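Local coordinates for protein fatty acyl CoA synthetase FADD13 (FATTY-ACYL-CoA SYNTHETASE) (Mycobacterium tuberculosis, PDB 3R44) that belongs to the ANL superfamily of AMP-binding enzymes, which pair a large N-terminal domain with a small C-terminal one, at residues I408-K413 with Y424-E429; S430-V435 with E473-R478; P436-V441 with A457-D462; A442-P447 with T505-Q510; A461-V466 with F490-P495. One frame throughout, in Å; residues are numbered along the deposited sequence.

Contact 1. Residues I408-K413 with Y424-E429; sequences IKDRLK and YPAEIE
Asp410 meets Ala426 at the start of helix 425-432, reaching it from a classic beta bulge in which Lys409 and Asp410 both face Ile397. Its OD2 accepts a hydrogen bond from Ala426 N at 2.6 Å; the N-H, with an angle of 162° at the hydrogen, meets OD2 on its syn side, 32° out of the carboxylate plane. A short acidic side chain suits this place: the N-H groups of a first turn have no carbonyl of a preceding turn to bond, and the positive end of the helix probably favours the negative charge. The same OD2 lies 3.0 Å from CD of Pro425, a residue that fits a first turn because it has no N-H to give. On the flank, Ala426 CB is small enough to rest 3.4 Å from Lys409 O, while the amine of that lysine goes off to Glu399. Tyr424 brings its ring against Asp410 CB, with Arg411 O at the ring edge and its hydroxyl bonded to Gly395 O. The strand runs almost square to the helix, at 94°, near where ANL enzymes pass from the large to the small domain. Behind these groups, Glu427 OE2 takes the N-H of Tyr424 at 2.8 Å.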
# COMPACT_ATOMS: atom_id res chain seq x y z
N ILE A 408 -14.72 6.29 1.38
CA ILE A 408 -14.63 5.48 0.20
C ILE A 408 -15.81 4.53 0.09
O ILE A 408 -16.15 3.76 1.01
CB ILE A 408 -13.29 4.70 0.15
CG1 ILE A 408 -12.10 5.66 0.16
CG2 ILE A 408 -13.23 3.75 -1.08
CD1 ILE A 408 -11.79 6.31 -1.09
N LYS A 409 -16.43 4.54 -1.07
CA LYS A 409 -17.62 3.74 -1.29
C LYS A 409 -17.33 2.47 -2.04
O LYS A 409 -17.97 1.44 -1.77
CB LYS A 409 -18.69 4.52 -2.06
CG LYS A 409 -19.20 5.73 -1.34
CD LYS A 409 -19.81 5.35 -0.00
CE LYS A 409 -20.29 6.56 0.80
NZ LYS A 409 -21.38 7.31 0.07
N ASP A 410 -16.43 2.53 -3.01
CA ASP A 410 -16.07 1.35 -3.80
C ASP A 410 -14.69 1.55 -4.40
O ASP A 410 -14.24 2.70 -4.57
CB ASP A 410 -17.04 1.14 -4.94
CG ASP A 410 -17.74 -0.19 -4.89
OD1 ASP A 410 -17.26 -1.18 -4.28
OD2 ASP A 410 -18.85 -0.20 -5.46
N ARG A 411 -14.02 0.44 -4.66
CA ARG A 411 -12.70 0.46 -5.23
C ARG A 411 -12.79 -0.02 -6.65
O ARG A 411 -13.67 -0.82 -6.99
CB ARG A 411 -11.78 -0.47 -4.48
CG ARG A 411 -11.74 -0.29 -2.98
CD ARG A 411 -11.14 1.00 -2.66
NE ARG A 411 -10.13 0.93 -1.60
CZ ARG A 411 -8.83 1.21 -1.79
NH1 ARG A 411 -8.35 1.53 -3.00
NH2 ARG A 411 -8.00 1.15 -0.75
N LEU A 412 -11.82 0.44 -7.44
CA LEU A 412 -11.67 0.06 -8.84
C LEU A 412 -11.69 -1.45 -8.99
O LEU A 412 -12.33 -1.97 -9.91
CB LEU A 412 -10.35 0.61 -9.40
CG LEU A 412 -10.04 0.28 -10.87
CD1 LEU A 412 -11.25 0.68 -11.68
CD2 LEU A 412 -8.81 0.98 -11.34
N LYS A 413 -11.02 -2.16 -8.07
CA LYS A 413 -10.92 -3.63 -8.16
C LYS A 413 -12.24 -4.37 -8.15
O LYS A 413 -12.31 -5.52 -8.57
CB LYS A 413 -10.04 -4.21 -7.04
CG LYS A 413 -10.63 -4.02 -5.65
CD LYS A 413 -9.66 -4.32 -4.52
CE LYS A 413 -10.39 -4.11 -3.15
NZ LYS A 413 -9.62 -4.70 -2.02
N TYR A 424 -20.46 0.14 -10.48
CA TYR A 424 -19.83 -0.09 -9.19
C TYR A 424 -20.86 -0.71 -8.21
O TYR A 424 -22.03 -0.27 -8.11
CB TYR A 424 -19.17 1.14 -8.54
CG TYR A 424 -17.91 1.69 -9.18
CD1 TYR A 424 -16.64 1.33 -8.70
CD2 TYR A 424 -17.99 2.59 -10.22
CE1 TYR A 424 -15.46 1.89 -9.27
CE2 TYR A 424 -16.85 3.15 -10.80
CZ TYR A 424 -15.58 2.80 -10.33
OH TYR A 424 -14.41 3.37 -10.92
N PRO A 425 -20.42 -1.72 -7.47
CA PRO A 425 -21.30 -2.46 -6.59
C PRO A 425 -22.00 -1.61 -5.55
O PRO A 425 -23.15 -1.89 -5.25
CB PRO A 425 -20.34 -3.41 -5.88
CG PRO A 425 -19.36 -3.71 -6.90
CD PRO A 425 -19.10 -2.36 -7.50
N ALA A 426 -21.34 -0.57 -5.01
CA ALA A 426 -21.92 0.25 -3.94
C ALA A 426 -23.17 0.96 -4.42
O ALA A 426 -24.08 1.19 -3.64
CB ALA A 426 -20.91 1.31 -3.40
N GLU A 427 -23.24 1.25 -5.71
CA GLU A 427 -24.39 1.96 -6.29
C GLU A 427 -25.65 1.10 -6.13
O GLU A 427 -26.72 1.60 -5.77
CB GLU A 427 -24.13 2.26 -7.78
CG GLU A 427 -22.80 2.98 -8.06
CD GLU A 427 -22.61 3.32 -9.56
OE1 GLU A 427 -23.31 4.27 -10.02
OE2 GLU A 427 -21.77 2.66 -10.26
N ILE A 428 -25.46 -0.20 -6.30
CA ILE A 428 -26.54 -1.18 -6.19
C ILE A 428 -26.74 -1.53 -4.70
O ILE A 428 -27.88 -1.51 -4.18
CB ILE A 428 -26.25 -2.44 -7.02
CG1 ILE A 428 -26.10 -2.06 -8.51
CG2 ILE A 428 -27.35 -3.49 -6.79
CD1 ILE A 428 -25.50 -3.21 -9.39
N GLU A 429 -25.66 -1.85 -4.01
CA GLU A 429 -25.78 -2.19 -2.60
C GLU A 429 -26.54 -1.13 -1.77
O GLU A 429 -27.40 -1.46 -0.94
CB GLU A 429 -24.40 -2.42 -2.00
CG GLU A 429 -23.69 -3.65 -2.48
CD GLU A 429 -22.19 -3.60 -2.25
OE1 GLU A 429 -21.72 -2.54 -1.77
OE2 GLU A 429 -21.49 -4.61 -2.52

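Contact 2. Residues S430-V435 with E473-R478; sequences SVIIGV and EYCGTR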
# COMPACT_ATOMS: atom_id res chain seq x y z
N SER A 430 -26.25 0.14 -2.00
CA SER A 430 -26.90 1.22 -1.23
C SER A 430 -28.39 1.37 -1.52
O SER A 430 -29.08 1.98 -0.75
CB SER A 430 -26.21 2.58 -1.42
OG SER A 430 -26.25 2.96 -2.79
N VAL A 431 -28.87 0.82 -2.64
CA VAL A 431 -30.30 0.84 -2.97
C VAL A 431 -31.02 -0.37 -2.33
O VAL A 431 -32.06 -0.24 -1.68
CB VAL A 431 -30.49 0.86 -4.50
CG1 VAL A 431 -31.94 0.63 -4.88
CG2 VAL A 431 -29.99 2.22 -5.05
N ILE A 432 -30.43 -1.54 -2.52
CA ILE A 432 -30.98 -2.77 -2.01
C ILE A 432 -31.00 -2.86 -0.50
O ILE A 432 -31.94 -3.44 0.05
CB ILE A 432 -30.21 -4.02 -2.61
CG1 ILE A 432 -30.34 -4.01 -4.13
CG2 ILE A 432 -30.73 -5.32 -1.98
CD1 ILE A 432 -29.61 -5.14 -4.85
N ILE A 433 -30.01 -2.31 0.19
CA ILE A 433 -30.00 -2.31 1.67
C ILE A 433 -31.24 -1.60 2.20
O ILE A 433 -31.70 -1.90 3.30
CB ILE A 433 -28.70 -1.70 2.27
CG1 ILE A 433 -28.55 -2.03 3.78
CG2 ILE A 433 -28.67 -0.19 2.05
CD1 ILE A 433 -28.36 -3.52 4.09
N GLY A 434 -31.81 -0.69 1.40
CA GLY A 434 -33.07 -0.03 1.73
C GLY A 434 -34.36 -0.84 1.68
O GLY A 434 -35.36 -0.45 2.31
N VAL A 435 -34.37 -1.95 0.94
CA VAL A 435 -35.57 -2.75 0.78
C VAL A 435 -35.97 -3.32 2.16
O VAL A 435 -35.14 -3.88 2.86
CB VAL A 435 -35.41 -3.90 -0.25
CG1 VAL A 435 -36.65 -4.84 -0.23
CG2 VAL A 435 -35.17 -3.34 -1.63
N GLU A 473 -37.44 -4.95 -9.37
CA GLU A 473 -38.37 -3.89 -9.71
C GLU A 473 -38.18 -2.68 -8.78
O GLU A 473 -38.21 -1.56 -9.24
CB GLU A 473 -39.81 -4.39 -9.79
CG GLU A 473 -40.04 -5.18 -11.10
CD GLU A 473 -41.50 -5.57 -11.30
OE1 GLU A 473 -41.74 -6.68 -11.82
OE2 GLU A 473 -42.39 -4.77 -10.94
N TYR A 474 -37.84 -2.89 -7.51
CA TYR A 474 -37.50 -1.75 -6.64
C TYR A 474 -36.26 -0.99 -7.09
O TYR A 474 -36.27 0.25 -7.15
CB TYR A 474 -37.31 -2.19 -5.21
CG TYR A 474 -36.99 -1.08 -4.25
CD1 TYR A 474 -38.00 -0.37 -3.62
CD2 TYR A 474 -35.68 -0.74 -3.97
CE1 TYR A 474 -37.72 0.66 -2.73
CE2 TYR A 474 -35.37 0.26 -3.07
CZ TYR A 474 -36.39 0.97 -2.45
OH TYR A 474 -36.10 1.97 -1.56
N CYS A 475 -35.20 -1.71 -7.41
CA CYS A 475 -33.98 -1.12 -7.98
C CYS A 475 -34.27 -0.27 -9.23
O CYS A 475 -33.67 0.77 -9.43
CB CYS A 475 -32.99 -2.21 -8.39
SG CYS A 475 -31.96 -2.79 -7.04
N GLY A 476 -35.18 -0.77 -10.07
CA GLY A 476 -35.57 -0.08 -11.31
C GLY A 476 -36.16 1.31 -11.09
O GLY A 476 -36.42 2.04 -12.05
N THR A 477 -36.35 1.65 -9.82
CA THR A 477 -36.90 2.92 -9.36
C THR A 477 -35.80 3.94 -9.20
O THR A 477 -35.99 5.14 -9.42
CB THR A 477 -37.56 2.76 -7.96
OG1 THR A 477 -38.76 1.99 -8.06
CG2 THR A 477 -37.87 4.10 -7.34
N ARG A 478 -34.63 3.48 -8.79
CA ARG A 478 -33.56 4.38 -8.40
C ARG A 478 -32.34 4.35 -9.34
O ARG A 478 -31.51 5.25 -9.29
CB ARG A 478 -33.11 4.07 -6.96
CG ARG A 478 -34.15 4.39 -5.87
CD ARG A 478 -34.06 3.42 -4.69
NE ARG A 478 -34.20 4.08 -3.40
CZ ARG A 478 -33.26 4.85 -2.85
NH1 ARG A 478 -32.10 5.08 -3.47
NH2 ARG A 478 -33.49 5.44 -1.67
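Val431 is the central residue of this apolar contact, its two methyls meeting three side chains of helix 468-478. With CG1 anti to the backbone N (chi1 170°), that methyl is directed between Tyr474, Cys475 and Arg478; it lies 3.5 Å from Arg478 CD and 4.0 Å from Cys475 SG. Val431 CG2 faces the arginine as well, 3.9 Å from Arg478 NH1. A beta-branched valine suits the place, since one methyl is shared by three neighbours and the other lies against the arginine, without a long chain to order. Tyr474 comes in from the flank. Its CE2 carbon is 3.9 Å from Val431 CG1, Val431 O sits at the edge of the ring near its plane, and Val435 CG2 approaches Tyr474 CD2 obliquely at 3.5 Å. Arg478 NE gives the tyrosine hydroxyl a weak bond, and the aliphatic part of the arginine and the tyrosine ring flank Val431 together. Cys475, small and apolar, fills the inner side: its SG is 3.5 Å from Ile432 CG1. A type I turn from Ile432 to Val435 carries that valine back against Tyr474. Helix 425-432 thus packs against helix 468-478, both of them helices of the small alpha/beta C-terminal domain, while Ile432 also rests on Ala457 and Val459 of strand 454-461 and Cys475 on Leu484 and Pro485.

Contact 3. Residues P436-V441 with A457-D462; sequences PGVSEV and AIVVAD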
# COMPACT_ATOMS: atom_id res chain seq x y z
N PRO A 436 -37.23 -3.15 2.56
CA PRO A 436 -37.68 -3.72 3.82
C PRO A 436 -37.52 -5.24 3.87
O PRO A 436 -37.92 -5.92 2.93
CB PRO A 436 -39.16 -3.32 3.88
CG PRO A 436 -39.25 -2.07 3.01
CD PRO A 436 -38.24 -2.31 1.91
N GLY A 437 -36.93 -5.75 4.95
CA GLY A 437 -36.64 -7.16 5.09
C GLY A 437 -35.27 -7.62 4.64
O GLY A 437 -34.87 -8.74 4.92
N VAL A 438 -34.54 -6.77 3.91
CA VAL A 438 -33.15 -7.03 3.59
C VAL A 438 -32.22 -6.62 4.74
O VAL A 438 -32.23 -5.47 5.14
CB VAL A 438 -32.71 -6.25 2.34
CG1 VAL A 438 -31.19 -6.35 2.19
CG2 VAL A 438 -33.45 -6.80 1.07
N SER A 439 -31.38 -7.53 5.24
CA SER A 439 -30.46 -7.15 6.31
C SER A 439 -29.06 -6.84 5.83
O SER A 439 -28.40 -6.03 6.44
CB SER A 439 -30.37 -8.20 7.43
OG SER A 439 -30.08 -9.49 6.98
N GLU A 440 -28.61 -7.52 4.79
CA GLU A 440 -27.28 -7.30 4.26
C GLU A 440 -27.30 -7.54 2.75
O GLU A 440 -28.10 -8.35 2.25
CB GLU A 440 -26.21 -8.24 4.86
CG GLU A 440 -25.98 -8.24 6.38
CD GLU A 440 -25.28 -9.54 6.82
OE1 GLU A 440 -24.08 -9.70 6.54
OE2 GLU A 440 -25.95 -10.40 7.41
N VAL A 441 -26.40 -6.86 2.05
CA VAL A 441 -26.24 -7.06 0.58
C VAL A 441 -24.80 -6.83 0.17
O VAL A 441 -24.13 -5.91 0.66
CB VAL A 441 -27.19 -6.16 -0.27
CG1 VAL A 441 -26.97 -4.72 0.01
CG2 VAL A 441 -27.02 -6.44 -1.78
N ALA A 457 -26.33 -9.50 -7.08
CA ALA A 457 -26.56 -9.10 -5.67
C ALA A 457 -26.74 -10.30 -4.78
O ALA A 457 -27.68 -11.08 -4.95
CB ALA A 457 -27.82 -8.19 -5.61
N ILE A 458 -25.84 -10.46 -3.81
CA ILE A 458 -25.94 -11.50 -2.80
C ILE A 458 -26.63 -10.89 -1.57
O ILE A 458 -26.14 -9.91 -0.96
CB ILE A 458 -24.57 -12.10 -2.48
CG1 ILE A 458 -23.92 -12.68 -3.77
CG2 ILE A 458 -24.78 -13.25 -1.54
CD1 ILE A 458 -23.10 -11.79 -4.45
N VAL A 459 -27.79 -11.40 -1.24
CA VAL A 459 -28.68 -10.70 -0.33
C VAL A 459 -28.98 -11.61 0.83
O VAL A 459 -29.34 -12.78 0.62
CB VAL A 459 -29.99 -10.31 -1.04
CG1 VAL A 459 -30.92 -9.73 0.00
CG2 VAL A 459 -29.69 -9.28 -2.20
N VAL A 460 -28.86 -11.11 2.04
CA VAL A 460 -29.36 -11.78 3.23
C VAL A 460 -30.65 -11.07 3.61
O VAL A 460 -30.67 -9.84 3.84
CB VAL A 460 -28.32 -11.75 4.40
CG1 VAL A 460 -28.84 -12.46 5.65
CG2 VAL A 460 -26.97 -12.27 3.94
N ALA A 461 -31.75 -11.82 3.62
CA ALA A 461 -33.07 -11.21 3.84
C ALA A 461 -34.03 -12.20 4.45
O ALA A 461 -33.77 -13.42 4.45
CB ALA A 461 -33.66 -10.70 2.54
N ASP A 462 -35.12 -11.63 4.96
CA ASP A 462 -36.31 -12.41 5.31
C ASP A 462 -37.01 -12.84 4.05
O ASP A 462 -37.79 -12.10 3.49
CB ASP A 462 -37.25 -11.56 6.17
CG ASP A 462 -38.48 -12.31 6.60
OD1 ASP A 462 -38.70 -13.49 6.17
OD2 ASP A 462 -39.22 -11.72 7.42
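Val460 O is gripped by three donors from the opposing strand: Ser439 N at 2.8 Å, Glu440 N at 3.2 Å and Ser439 OG at 3.2 Å. The two amides come in only slightly tilted from the carbonyl plane, whereas the hydroxyl sits above it, 74° out. Two consecutive residues facing one define a classic beta bulge in this antiparallel hairpin of strands 438-448 and 454-461. Serine fits the bulge because its short OG, held between its own N and carbonyl carbon (chi1 53°), can turn onto the same oxygen. Val460 N returns a bond to Glu440 O at 2.9 Å, and Asp462 N closes the end of the ladder on Gly437 O at 2.9 Å. Gly437 has a positive phi (92°), which glycine accepts easily. Val438, Val441, Val459 and Ala461 share one face; Val441 CG2 meets Val459 CG2 at 3.9 Å, and helix 425-432 covers this side through Ile432. On the other face Glu440 and Val460 lie side by side, the carboxylate salt-bridged to Arg496 and the valine packed on Ile494. The chemistry implies a two-faced hairpin: valines and alanine form an apolar face against helix 425-432, and the other face is mixed, pairing an apolar valine with a neutralised charge.

Contact 4. Residues A442-P447 with T505-Q510; sequences AVIGLP and TVLREQ
Ala442 and Ile444, successive residues on one face of their strand, pack on Leu507 of helix 504-511. Leu507 CD1 presses on Ala442 CB at 3.5 Å, tighter than usual for two carbons, and the small alanine methyl suits this close approach. Ile444 CG2 also lies 4.1 Å from Leu507 CD1. The ethyl arm of Ile444, with CG1 set between the backbone N and the carbonyl carbon (chi1 57°), runs along the helix backbone instead, its CD1 3.8 Å from Arg508 CA and 4.0 Å from Leu507 CB. The branched isoleucine therefore serves both residues of the helix. The strand is an edge strand of the three-stranded sheet in the C-terminal domain, and the helix crosses its face at -51°, opposite to the face on which Val443 meets helix 425-432. Water-mediated contacts supply the polar part. Arg508, extended from CG to NE, carries its guanidinium beyond the apolar patch to the backbone of Gly445. One water accepts from Gly445 N at 3.1 Å and from Arg508 NH2 at 3.0 Å, the latter in the guanidinium plane. A second accepts from Arg508 NE at 2.6 Å and lies 2.9 Å from Gly445 O, to which it can donate. A long, multiply donating side chain suits this task, and Arg508 NH2 is further anchored by a salt bridge to Asp414.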
# COMPACT_ATOMS: atom_id res chain seq x y z
N ALA A 442 -24.29 -7.69 -0.70
CA ALA A 442 -22.99 -7.48 -1.32
C ALA A 442 -23.18 -7.75 -2.76
O ALA A 442 -23.77 -8.78 -3.10
CB ALA A 442 -21.98 -8.45 -0.77
N VAL A 443 -22.59 -6.92 -3.64
CA VAL A 443 -22.68 -7.09 -5.09
C VAL A 443 -21.29 -7.40 -5.65
O VAL A 443 -20.30 -6.73 -5.28
CB VAL A 443 -23.30 -5.85 -5.78
CG1 VAL A 443 -23.15 -5.91 -7.35
CG2 VAL A 443 -24.79 -5.69 -5.37
N ILE A 444 -21.24 -8.43 -6.48
CA ILE A 444 -20.05 -8.83 -7.24
C ILE A 444 -20.37 -9.07 -8.70
O ILE A 444 -21.51 -9.38 -9.09
CB ILE A 444 -19.40 -10.13 -6.70
CG1 ILE A 444 -20.40 -11.28 -6.70
CG2 ILE A 444 -18.80 -9.87 -5.32
CD1 ILE A 444 -19.75 -12.69 -6.48
N GLY A 445 -19.34 -9.03 -9.54
CA GLY A 445 -19.53 -9.44 -10.90
C GLY A 445 -19.29 -10.93 -10.96
O GLY A 445 -18.41 -11.45 -10.23
N LEU A 446 -20.08 -11.61 -11.79
CA LEU A 446 -19.87 -13.02 -12.11
C LEU A 446 -19.67 -13.11 -13.59
O LEU A 446 -20.30 -12.36 -14.34
CB LEU A 446 -21.10 -13.85 -11.72
CG LEU A 446 -21.28 -14.02 -10.21
CD1 LEU A 446 -22.55 -14.76 -9.91
CD2 LEU A 446 -20.11 -14.74 -9.54
N PRO A 447 -18.82 -14.05 -14.02
CA PRO A 447 -18.55 -14.12 -15.43
C PRO A 447 -19.78 -14.47 -16.24
O PRO A 447 -20.65 -15.21 -15.80
CB PRO A 447 -17.45 -15.19 -15.56
CG PRO A 447 -17.19 -15.73 -14.22
CD PRO A 447 -18.03 -15.01 -13.22
N THR A 505 -13.64 -11.42 -2.53
CA THR A 505 -12.88 -12.50 -3.17
C THR A 505 -13.49 -13.86 -2.78
O THR A 505 -13.60 -14.77 -3.59
CB THR A 505 -11.42 -12.50 -2.71
OG1 THR A 505 -11.40 -12.50 -1.28
CG2 THR A 505 -10.71 -11.27 -3.18
N VAL A 506 -13.89 -13.99 -1.53
CA VAL A 506 -14.59 -15.22 -1.05
C VAL A 506 -15.98 -15.36 -1.74
O VAL A 506 -16.32 -16.44 -2.26
CB VAL A 506 -14.67 -15.29 0.48
CG1 VAL A 506 -15.48 -16.55 0.91
CG2 VAL A 506 -13.21 -15.33 1.09
N LEU A 507 -16.73 -14.26 -1.81
CA LEU A 507 -17.98 -14.30 -2.54
C LEU A 507 -17.80 -14.81 -3.93
O LEU A 507 -18.58 -15.65 -4.35
CB LEU A 507 -18.63 -12.95 -2.62
CG LEU A 507 -19.43 -12.56 -1.38
CD1 LEU A 507 -19.79 -11.03 -1.52
CD2 LEU A 507 -20.71 -13.40 -1.18
N ARG A 508 -16.81 -14.30 -4.68
CA ARG A 508 -16.58 -14.73 -6.06
C ARG A 508 -16.26 -16.22 -6.14
O ARG A 508 -16.72 -16.89 -7.06
CB ARG A 508 -15.44 -13.93 -6.76
CG ARG A 508 -15.74 -12.46 -6.97
CD ARG A 508 -14.54 -11.69 -7.58
NE ARG A 508 -14.86 -10.28 -7.44
CZ ARG A 508 -14.30 -9.43 -6.59
NH1 ARG A 508 -13.29 -9.79 -5.80
NH2 ARG A 508 -14.78 -8.19 -6.56
N GLU A 509 -15.52 -16.73 -5.14
CA GLU A 509 -15.22 -18.14 -5.04
C GLU A 509 -16.47 -18.95 -4.77
O GLU A 509 -16.68 -20.02 -5.34
CB GLU A 509 -14.29 -18.39 -3.85
CG GLU A 509 -12.80 -18.18 -4.07
CD GLU A 509 -12.01 -18.23 -2.73
OE1 GLU A 509 -12.38 -19.03 -1.82
OE2 GLU A 509 -11.03 -17.46 -2.58
N GLN A 510 -17.27 -18.48 -3.83
CA GLN A 510 -18.48 -19.18 -3.45
C GLN A 510 -19.39 -19.37 -4.65
O GLN A 510 -19.85 -20.51 -4.92
CB GLN A 510 -19.21 -18.39 -2.38
CG GLN A 510 -18.63 -18.53 -0.97
CD GLN A 510 -19.36 -17.68 0.03
OE1 GLN A 510 -20.12 -16.79 -0.34
NE2 GLN A 510 -19.18 -17.97 1.30
O HOH W 1 -16.92 -7.45 -8.48
O HOH W 2 -16.14 -9.73 -9.64

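Contact 5. Residues A461-V466 with F490-P495; sequences ADQNEV and FAEAIP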
# COMPACT_ATOMS: atom_id res chain seq x y z
N ALA A 461 -31.75 -11.82 3.62
CA ALA A 461 -33.07 -11.21 3.84
C ALA A 461 -34.03 -12.20 4.45
O ALA A 461 -33.77 -13.42 4.45
CB ALA A 461 -33.66 -10.70 2.54
N ASP A 462 -35.12 -11.63 4.96
CA ASP A 462 -36.31 -12.41 5.31
C ASP A 462 -37.01 -12.84 4.05
O ASP A 462 -37.79 -12.10 3.49
CB ASP A 462 -37.25 -11.56 6.17
CG ASP A 462 -38.48 -12.31 6.60
OD1 ASP A 462 -38.70 -13.49 6.17
OD2 ASP A 462 -39.22 -11.72 7.42
N GLN A 463 -36.71 -14.04 3.58
CA GLN A 463 -37.29 -14.52 2.32
C GLN A 463 -38.77 -14.74 2.34
O GLN A 463 -39.37 -14.90 1.28
CB GLN A 463 -36.57 -15.77 1.84
CG GLN A 463 -35.12 -15.46 1.50
CD GLN A 463 -34.32 -16.67 0.96
OE1 GLN A 463 -33.30 -17.05 1.52
NE2 GLN A 463 -34.79 -17.25 -0.11
N ASN A 464 -39.38 -14.70 3.53
CA ASN A 464 -40.84 -14.64 3.65
C ASN A 464 -41.44 -13.30 3.29
O ASN A 464 -42.63 -13.22 2.98
CB ASN A 464 -41.30 -15.00 5.08
CG ASN A 464 -41.11 -16.47 5.40
OD1 ASN A 464 -40.87 -17.30 4.51
ND2 ASN A 464 -41.23 -16.81 6.69
N GLU A 465 -40.63 -12.24 3.36
CA GLU A 465 -41.10 -10.86 3.12
C GLU A 465 -40.55 -10.29 1.80
O GLU A 465 -41.15 -9.37 1.23
CB GLU A 465 -40.69 -9.96 4.30
N VAL A 466 -39.45 -10.85 1.31
CA VAL A 466 -38.70 -10.24 0.20
C VAL A 466 -38.53 -11.23 -0.95
O VAL A 466 -38.26 -12.40 -0.74
CB VAL A 466 -37.33 -9.75 0.70
CG1 VAL A 466 -36.48 -9.27 -0.46
CG2 VAL A 466 -37.53 -8.65 1.71
N PHE A 490 -30.15 -15.08 -2.86
CA PHE A 490 -30.35 -15.05 -1.42
C PHE A 490 -29.34 -15.99 -0.78
O PHE A 490 -29.04 -17.06 -1.31
CB PHE A 490 -31.78 -15.43 -1.07
CG PHE A 490 -32.80 -14.40 -1.47
CD1 PHE A 490 -32.84 -13.18 -0.82
CD2 PHE A 490 -33.71 -14.66 -2.48
CE1 PHE A 490 -33.77 -12.21 -1.20
CE2 PHE A 490 -34.68 -13.68 -2.85
CZ PHE A 490 -34.69 -12.47 -2.21
N ALA A 491 -28.77 -15.55 0.33
CA ALA A 491 -27.82 -16.36 1.10
C ALA A 491 -28.22 -16.30 2.53
O ALA A 491 -28.80 -15.29 2.99
CB ALA A 491 -26.38 -15.79 0.95
N GLU A 492 -27.83 -17.32 3.30
CA GLU A 492 -28.02 -17.23 4.73
C GLU A 492 -26.96 -16.32 5.37
O GLU A 492 -27.19 -15.83 6.44
CB GLU A 492 -27.97 -18.64 5.37
CG GLU A 492 -29.13 -19.51 4.98
CD GLU A 492 -30.50 -18.96 5.44
OE1 GLU A 492 -30.57 -18.45 6.59
OE2 GLU A 492 -31.47 -19.02 4.63
N ALA A 493 -25.80 -16.17 4.72
CA ALA A 493 -24.67 -15.42 5.23
C ALA A 493 -23.75 -15.01 4.10
O ALA A 493 -23.59 -15.74 3.12
CB ALA A 493 -23.85 -16.25 6.26
N ILE A 494 -23.13 -13.86 4.30
CA ILE A 494 -22.09 -13.31 3.47
C ILE A 494 -20.74 -13.48 4.19
O ILE A 494 -20.66 -13.32 5.41
CB ILE A 494 -22.41 -11.81 3.20
CG1 ILE A 494 -23.59 -11.76 2.23
CG2 ILE A 494 -21.21 -11.06 2.64
CD1 ILE A 494 -24.29 -10.36 2.28
N PRO A 495 -19.68 -13.80 3.44
CA PRO A 495 -18.38 -14.01 4.10
C PRO A 495 -17.74 -12.70 4.58
O PRO A 495 -17.57 -11.75 3.80
CB PRO A 495 -17.56 -14.70 3.01
CG PRO A 495 -18.07 -14.12 1.73
CD PRO A 495 -19.58 -13.96 1.98
O HOH W 3 -31.53 -14.70 3.18
O HOH W 4 -32.84 -16.59 4.18
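Gln463 and Glu492 are joined through one water, which lies 2.7 Å from Gln463 OE1 and 2.8 Å from Glu492 OE2 and can donate to either, though more acceptors are in reach than it has protons. Two acceptors that could not bond each other directly are reconciled in this way, in a contact lying at the surface. A second water works on the backbone: it accepts from Ala461 N at 2.9 Å and lies 2.8 Å from Ala491 O, to which it can donate. This bridge lies just past the direct bond between Ala491 and Val459, where the two chains begin to part. The main packing is on Phe490. Gln463 CG lies over one face of the ring, offset toward the rim, in a CH-pi contact 4.1 Å from the centroid of Phe490, while the amide, its plane only 16° from that of the ring, runs out past Phe490 CG and CB. Glutamine suits the place because a methylene can lie on the ring while OE1 still reaches water. At the far end of the ring, Ala461 CB is 4.0 Å from Phe490 CE1 and Val466 CG1 is 4.1 Å from Phe490 CZ, small groups beside a large one. Ile471 of helix 468-478 also touches both Phe490 and Val466. Between these side chains the loop is shaped by Asp462, whose OD1 accepts from Asn464 N at 3.0 Å to form an Asx turn. The aromatic ring thus ties the loop leaving strand 454-461 to the end of the parallel strand 487-490, as expected in a beta-alpha-beta crossover, here one built through helix 468-478.

Overall arrangement
Contacts 2 and 4 are the buried ones, held largely by apolar side chains, and they lie on opposite faces of the small sheet. Contact 3 forms that sheet's hairpin by backbone bonds; contact 5, at the surface, relies on waters and an aromatic face. Contact 1, partly buried, differs from all of these in having one buried carboxylate, bonded at a helix start, as its polar centre. Contacts 1 and 2 share helix 425-432, contacts 3 and 4 share strand 438-448, and contacts 3 and 5 share Ala461 and Asp462. Direct touches tie them further: Glu429 of contact 1 bonds Val443 of contact 4, and Pro495 of contact 5 packs on Leu507.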